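Side-chain contacts in protein-disulfide isomerase (Novosphingobium aromaticivorans, PDB 3GMF), which probably rearranges or forms disulfide bonds in other proteins, as a membrane-associated member of the thioredoxin superfamily: residues Pro170-Asp175 and Ala180-Trp185; Arg105-Asn110 and Thr117-Ser122. All coordinates share one frame; numbering follows the deposited sequence. Where two conformers were deposited one is given.

Contact 1. Residues Pro170-Asp175 and Ala180-Trp185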
loop_
_atom_site.group_PDB
_atom_site.type_symbol
_atom_site.label_atom_id
_atom_site.label_comp_id
_atom_site.label_asym_id
_atom_site.label_seq_id
_atom_site.Cartn_x
_atom_site.Cartn_y
_atom_site.Cartn_z
ATOM N N PRO A 170 8.791 4.145 -2.665
ATOM C CA PRO A 170 7.570 4.627 -3.313
ATOM C C PRO A 170 7.955 5.343 -4.600
ATOM O O PRO A 170 9.094 5.823 -4.720
ATOM C CB PRO A 170 7.016 5.656 -2.305
ATOM C CG PRO A 170 8.226 6.169 -1.620
ATOM C CD PRO A 170 9.115 4.951 -1.470
ATOM N N SER A 171 7.033 5.381 -5.551
ATOM C CA SER A 171 7.194 6.236 -6.724
ATOM C C SER A 171 5.936 7.078 -6.870
ATOM O O SER A 171 4.887 6.743 -6.307
ATOM C CB SER A 171 7.448 5.400 -7.984
ATOM O OG SER A 171 8.718 4.760 -7.936
ATOM N N PHE A 172 6.029 8.161 -7.647
ATOM C CA PHE A 172 4.962 9.155 -7.680
ATOM C C PHE A 172 4.713 9.660 -9.083
ATOM O O PHE A 172 5.639 9.753 -9.872
ATOM C CB PHE A 172 5.334 10.340 -6.769
ATOM C CG PHE A 172 5.684 9.925 -5.373
ATOM C CD1 PHE A 172 4.670 9.562 -4.483
ATOM C CD2 PHE A 172 7.016 9.863 -4.960
ATOM C CE1 PHE A 172 4.987 9.138 -3.206
ATOM C CE2 PHE A 172 7.346 9.455 -3.647
ATOM C CZ PHE A 172 6.332 9.117 -2.786
ATOM N N MET A 173 3.453 9.981 -9.375
ATOM C CA MET A 173 3.133 10.802 -10.551
ATOM C C MET A 173 2.340 12.035 -10.150
ATOM O O MET A 173 1.519 11.995 -9.223
ATOM C CB MET A 173 2.343 10.067 -11.670
ATOM C CG MET A 173 2.405 8.545 -11.791
ATOM S SD MET A 173 1.521 8.093 -13.354
ATOM C CE MET A 173 2.742 8.550 -14.556
ATOM N N ILE A 174 2.592 13.147 -10.838
ATOM C CA ILE A 174 1.746 14.329 -10.655
ATOM C C ILE A 174 1.171 14.675 -12.014
ATOM O O ILE A 174 1.907 14.781 -13.007
ATOM C CB ILE A 174 2.481 15.536 -10.027
ATOM C CG1 ILE A 174 2.953 15.229 -8.602
ATOM C CG2 ILE A 174 1.554 16.742 -9.982
ATOM C CD1 ILE A 174 3.767 16.333 -7.971
ATOM N N ASP A 175 -0.159 14.767 -12.060
ATOM C CA ASP A 175 -0.894 15.110 -13.269
ATOM C C ASP A 175 -0.381 14.315 -14.487
ATOM O O ASP A 175 -0.092 14.887 -15.534
ATOM C CB ASP A 175 -0.864 16.642 -13.495
ATOM C CG ASP A 175 -1.363 17.443 -12.270
ATOM O OD1 ASP A 175 -2.132 16.894 -11.442
ATOM O OD2 ASP A 175 -0.995 18.638 -12.142
ATOM N N ALA A 180 10.751 11.361 -12.085
ATOM C CA ALA A 180 12.144 10.889 -12.019
ATOM C C ALA A 180 12.835 11.277 -10.707
ATOM O O ALA A 180 12.594 12.363 -10.172
ATOM C CB ALA A 180 12.951 11.429 -13.209
ATOM N N GLY A 181 13.668 10.371 -10.187
ATOM C CA GLY A 181 14.504 10.622 -9.007
ATOM C C GLY A 181 13.782 10.987 -7.717
ATOM O O GLY A 181 14.387 11.515 -6.787
ATOM N N THR A 182 12.493 10.658 -7.648
ATOM C CA THR A 182 11.643 11.124 -6.559
ATOM C C THR A 182 11.079 9.901 -5.846
ATOM O O THR A 182 10.100 9.279 -6.311
ATOM C CB THR A 182 10.502 12.004 -7.121
ATOM O OG1 THR A 182 11.070 13.065 -7.907
ATOM C CG2 THR A 182 9.634 12.580 -5.979
ATOM N N HIS A 183 11.723 9.533 -4.736
ATOM C CA HIS A 183 11.320 8.347 -3.971
ATOM C C HIS A 183 11.246 8.543 -2.458
ATOM O O HIS A 183 11.324 7.579 -1.703
ATOM C CB HIS A 183 12.201 7.150 -4.348
ATOM C CG HIS A 183 12.271 6.924 -5.824
ATOM N ND1 HIS A 183 11.237 6.356 -6.540
ATOM C CD2 HIS A 183 13.219 7.253 -6.730
ATOM C CE1 HIS A 183 11.565 6.310 -7.819
ATOM N NE2 HIS A 183 12.761 6.853 -7.963
ATOM N N ASP A 184 11.065 9.796 -2.025
ATOM C CA ASP A 184 10.895 10.089 -0.597
ATOM C C ASP A 184 10.236 11.454 -0.432
ATOM O O ASP A 184 10.047 12.173 -1.412
ATOM C CB ASP A 184 12.239 9.997 0.168
ATOM C CG ASP A 184 13.272 11.047 -0.248
ATOM O OD1 ASP A 184 12.996 11.987 -1.024
ATOM O OD2 ASP A 184 14.415 10.928 0.240
ATOM N N TRP A 185 9.884 11.796 0.803
ATOM C CA TRP A 185 9.174 13.053 1.055
ATOM C C TRP A 185 10.034 14.284 0.752
ATOM O O TRP A 185 9.550 15.288 0.216
ATOM C CB TRP A 185 8.649 13.053 2.490
ATOM C CG TRP A 185 7.866 14.261 2.872
ATOM C CD1 TRP A 185 8.033 15.018 3.998
ATOM C CD2 TRP A 185 6.750 14.829 2.164
ATOM N NE1 TRP A 185 7.109 16.041 4.026
ATOM C CE2 TRP A 185 6.311 15.955 2.915
ATOM C CE3 TRP A 185 6.101 14.525 0.961
ATOM C CZ2 TRP A 185 5.237 16.759 2.505
ATOM C CZ3 TRP A 185 5.037 15.331 0.543
ATOM C CH2 TRP A 185 4.614 16.438 1.322
HETATM O O HOH W 1 8.740 8.582 -8.552
#
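His183 and Pro170 are joined by a hydrogen bond: His183 ND1 donates to Pro170 O at 2.9 Å, the N-H...O angle being 153°. The acceptor lies in the plane of the imidazole, while the donor is tilted 19° from the carbonyl plane. The His183 ring reaches it with CG anti to its own carbonyl carbon (chi1 -51°), and the same carbonyl also receives a CA-H...O contact from His183 CA. Ser171 OG meets the ring edge, 3.2 Å from His183 CE1, but its stronger partner is Gly168 O. In return, Pro170 CG rests 3.4 Å from His183 O. Deeper in, Phe172 turns the edge of its ring to the loop, CD2 lying 3.4 Å from Thr182 O and 3.9 Å from Thr182 CG2. One water links the backbones, accepting from Phe172 N and donating to Thr182 O at 2.7 Å, so that this buried carbonyl is satisfied. A leucine in place of Phe172 would probably leave a gap beside Thr182 and the backbone N of Asp184, and Phe33 without one of its aromatic neighbours. In the next shell, Thr182 OG1 donates to Ala180 O and bonds Gln191, while Asp184 OD1 bonds Ser187 and its side chain caps helix 185-196. Strand 171-174 pairs with strand 17-23. The peptide bond before Pro170 is cis, and the proline ring touches Cys30 of a CxxC sequence at the start of helix 28-46, consistent with the cis-proline loop that faces the redox-active cysteines in the thioredoxin fold.

Contact 2. Residues Arg105-Asn110 and Thr117-Ser122; sequences RQRWFN and TRAIAS
Trp108 and Ile120 make the closest apolar contact between Arg105-Asn110 and Thr117-Ser122, with Trp108 CD1 3.5 Å from Ile120 CG1. The two side chains cross at about a right angle. Ile120 CG1 comes obliquely to the five-membered part of the indole, and the methyl beyond it, Ile120 CD1, extends to 4.0 Å from Trp108 CB. It gets there because CG1 stands anti to the carbonyl carbon (chi1 -70°) and the chain then runs on extended. On its own side of the contact, the indole has Arg105 CA over the centre of one face, 3.9 Å above the plane.

A methyl also packs against a charged group: Ala119 CB sits over one face of the Arg107 guanidinium, toward its rim, 3.7 Å from Arg107 NH1. Bends at chi2 and chi3 fold the arginine chain back over this methyl.

No hydrogen bond passes directly between the two segments; the polar link runs through Asp123, just past Ser122. Its OD2 takes a salt bridge from Arg107 NH2 and a hydrogen bond from Trp108 NE1, fixing the turn of the indole. Arg107 NH2 also bonds Gln104 O. Within Arg105-Asn110, Asn110 ND2 donates to Gln106 O at 2.9 Å, in the carbonyl plane and on a lone pair, across the type I turn Gln106-Phe109.

The contact thus packs the turn Gln106-Phe109, at the C-terminal side of helix 102-106, against helix 113-123. Helix 62-73 meets both partners, Ile63 touching Trp108 and Thr66 touching Ile120, while helix 137-144 touches helix 113-123 through Leu144.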
loop_
_atom_site.group_PDB
_atom_site.type_symbol
_atom_site.label_atom_id
_atom_site.label_comp_id
_atom_site.label_asym_id
_atom_site.label_seq_id
_atom_site.Cartn_x
_atom_site.Cartn_y
_atom_site.Cartn_z
ATOM N N ARG A 105 10.506 -19.788 4.886
ATOM C CA ARG A 105 10.445 -18.987 3.644
ATOM C C ARG A 105 9.918 -19.788 2.472
ATOM O O ARG A 105 9.216 -19.252 1.614
ATOM C CB ARG A 105 11.817 -18.462 3.290
ATOM C CG ARG A 105 12.319 -17.434 4.237
ATOM C CD ARG A 105 13.794 -17.120 3.962
ATOM N NE ARG A 105 14.311 -16.370 5.099
ATOM C CZ ARG A 105 14.065 -15.089 5.347
ATOM N NH1 ARG A 105 13.301 -14.367 4.525
ATOM N NH2 ARG A 105 14.549 -14.551 6.456
ATOM N N GLN A 106 10.232 -21.081 2.455
ATOM C CA GLN A 106 9.794 -21.992 1.389
ATOM C C GLN A 106 8.277 -21.956 1.199
ATOM O O GLN A 106 7.754 -22.034 0.070
ATOM C CB GLN A 106 10.244 -23.430 1.697
ATOM C CG GLN A 106 11.757 -23.683 1.577
ATOM C CD GLN A 106 12.309 -23.598 0.143
ATOM O OE1 GLN A 106 11.559 -23.612 -0.847
ATOM N NE2 GLN A 106 13.637 -23.525 0.033
ATOM N N ARG A 107 7.569 -21.847 2.309
ATOM C CA ARG A 107 6.102 -21.842 2.282
ATOM C C ARG A 107 5.501 -20.552 1.709
ATOM O O ARG A 107 4.340 -20.545 1.302
ATOM C CB ARG A 107 5.565 -22.086 3.688
ATOM C CG ARG A 107 5.908 -23.466 4.258
ATOM C CD ARG A 107 6.231 -23.425 5.756
ATOM N NE ARG A 107 5.178 -22.880 6.616
ATOM C CZ ARG A 107 5.179 -21.649 7.135
ATOM N NH1 ARG A 107 4.168 -21.263 7.917
ATOM N NH2 ARG A 107 6.173 -20.793 6.855
ATOM N N TRP A 108 6.273 -19.460 1.667
ATOM C CA TRP A 108 5.731 -18.215 1.124
ATOM C C TRP A 108 5.707 -18.214 -0.395
ATOM O O TRP A 108 5.022 -17.391 -1.003
ATOM C CB TRP A 108 6.530 -16.989 1.596
ATOM C CG TRP A 108 6.791 -16.910 3.095
ATOM C CD1 TRP A 108 6.095 -17.513 4.108
ATOM C CD2 TRP A 108 7.805 -16.119 3.710
ATOM N NE1 TRP A 108 6.633 -17.166 5.330
ATOM C CE2 TRP A 108 7.690 -16.309 5.119
ATOM C CE3 TRP A 108 8.814 -15.281 3.211
ATOM C CZ2 TRP A 108 8.537 -15.678 6.026
ATOM C CZ3 TRP A 108 9.665 -14.651 4.111
ATOM C CH2 TRP A 108 9.526 -14.869 5.516
ATOM N N PHE A 109 6.489 -19.109 -1.005
ATOM C CA PHE A 109 6.822 -18.954 -2.441
ATOM C C PHE A 109 6.485 -20.168 -3.264
ATOM O O PHE A 109 6.894 -20.260 -4.427
ATOM C CB PHE A 109 8.316 -18.621 -2.658
ATOM C CG PHE A 109 8.729 -17.303 -2.093
ATOM C CD1 PHE A 109 8.306 -16.113 -2.661
ATOM C CD2 PHE A 109 9.536 -17.255 -0.969
ATOM C CE1 PHE A 109 8.680 -14.887 -2.119
ATOM C CE2 PHE A 109 9.897 -16.053 -0.419
ATOM C CZ PHE A 109 9.483 -14.860 -0.992
ATOM N N ASN A 110 5.741 -21.080 -2.652
ATOM C CA ASN A 110 5.433 -22.397 -3.196
ATOM C C ASN A 110 4.037 -22.820 -2.779
ATOM O O ASN A 110 3.535 -22.384 -1.743
ATOM C CB ASN A 110 6.441 -23.433 -2.697
ATOM C CG ASN A 110 7.794 -23.256 -3.327
ATOM O OD1 ASN A 110 7.938 -23.396 -4.549
ATOM N ND2 ASN A 110 8.795 -22.907 -2.513
ATOM N N THR A 117 -0.753 -17.865 1.344
ATOM C CA THR A 117 -1.331 -16.695 2.002
ATOM C C THR A 117 -1.622 -16.989 3.481
ATOM O O THR A 117 -1.350 -16.165 4.356
ATOM C CB THR A 117 -2.596 -16.200 1.241
ATOM O OG1 THR A 117 -2.207 -15.818 -0.096
ATOM C CG2 THR A 117 -3.229 -15.000 1.909
ATOM N N ARG A 118 -2.134 -18.191 3.731
ATOM C CA ARG A 118 -2.394 -18.655 5.088
ATOM C C ARG A 118 -1.095 -18.806 5.890
ATOM O O ARG A 118 -1.061 -18.404 7.050
ATOM C CB ARG A 118 -3.190 -19.958 5.071
ATOM C CG ARG A 118 -4.688 -19.748 4.857
ATOM C CD ARG A 118 -5.481 -21.021 5.190
ATOM N NE ARG A 118 -5.669 -21.882 4.022
ATOM C CZ ARG A 118 -4.940 -22.963 3.744
ATOM N NH1 ARG A 118 -5.200 -23.668 2.650
ATOM N NH2 ARG A 118 -3.953 -23.347 4.551
ATOM N N ALA A 119 -0.044 -19.342 5.259
ATOM C CA ALA A 119 1.276 -19.521 5.899
ATOM C C ALA A 119 1.878 -18.180 6.284
ATOM O O ALA A 119 2.409 -17.999 7.393
ATOM C CB ALA A 119 2.225 -20.275 4.975
ATOM N N ILE A 120 1.782 -17.222 5.360
ATOM C CA ILE A 120 2.290 -15.884 5.607
ATOM C C ILE A 120 1.521 -15.196 6.742
ATOM O O ILE A 120 2.126 -14.596 7.643
ATOM C CB ILE A 120 2.230 -15.033 4.322
ATOM C CG1 ILE A 120 3.272 -15.545 3.330
ATOM C CG2 ILE A 120 2.495 -13.557 4.627
ATOM C CD1 ILE A 120 3.130 -14.926 1.897
ATOM N N ALA A 121 0.197 -15.263 6.673
ATOM C CA ALA A 121 -0.644 -14.616 7.694
ATOM C C ALA A 121 -0.326 -15.202 9.078
ATOM O O ALA A 121 -0.338 -14.487 10.085
ATOM C CB ALA A 121 -2.080 -14.781 7.370
ATOM N N SER A 122 -0.033 -16.502 9.106
ATOM C CA SER A 122 0.388 -17.160 10.336
ATOM C C SER A 122 1.751 -16.667 10.825
ATOM O O SER A 122 1.881 -16.184 11.965
ATOM C CB SER A 122 0.405 -18.675 10.161
ATOM O OG SER A 122 0.644 -19.300 11.409
#

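Contacts 1 and 2 lie on opposite sides of the chain's centre, their own centres 31 Å apart and their nearest atoms about 19 Å apart. Along the chain they follow in series, contact 2 being complete before contact 1 begins. Contact 1 belongs to the sheet and to the loop leading into the last helix, next to the CxxC sequence that is probably the redox site; contact 2 lies within the run of helices between strands 51-57 and 171-174, where it joins helical elements without any strand. Helix 62-73, which flanks contact 2, ends at Cys73, whose disulfide with Cys143 ties it to helix 137-144, another neighbour of that contact.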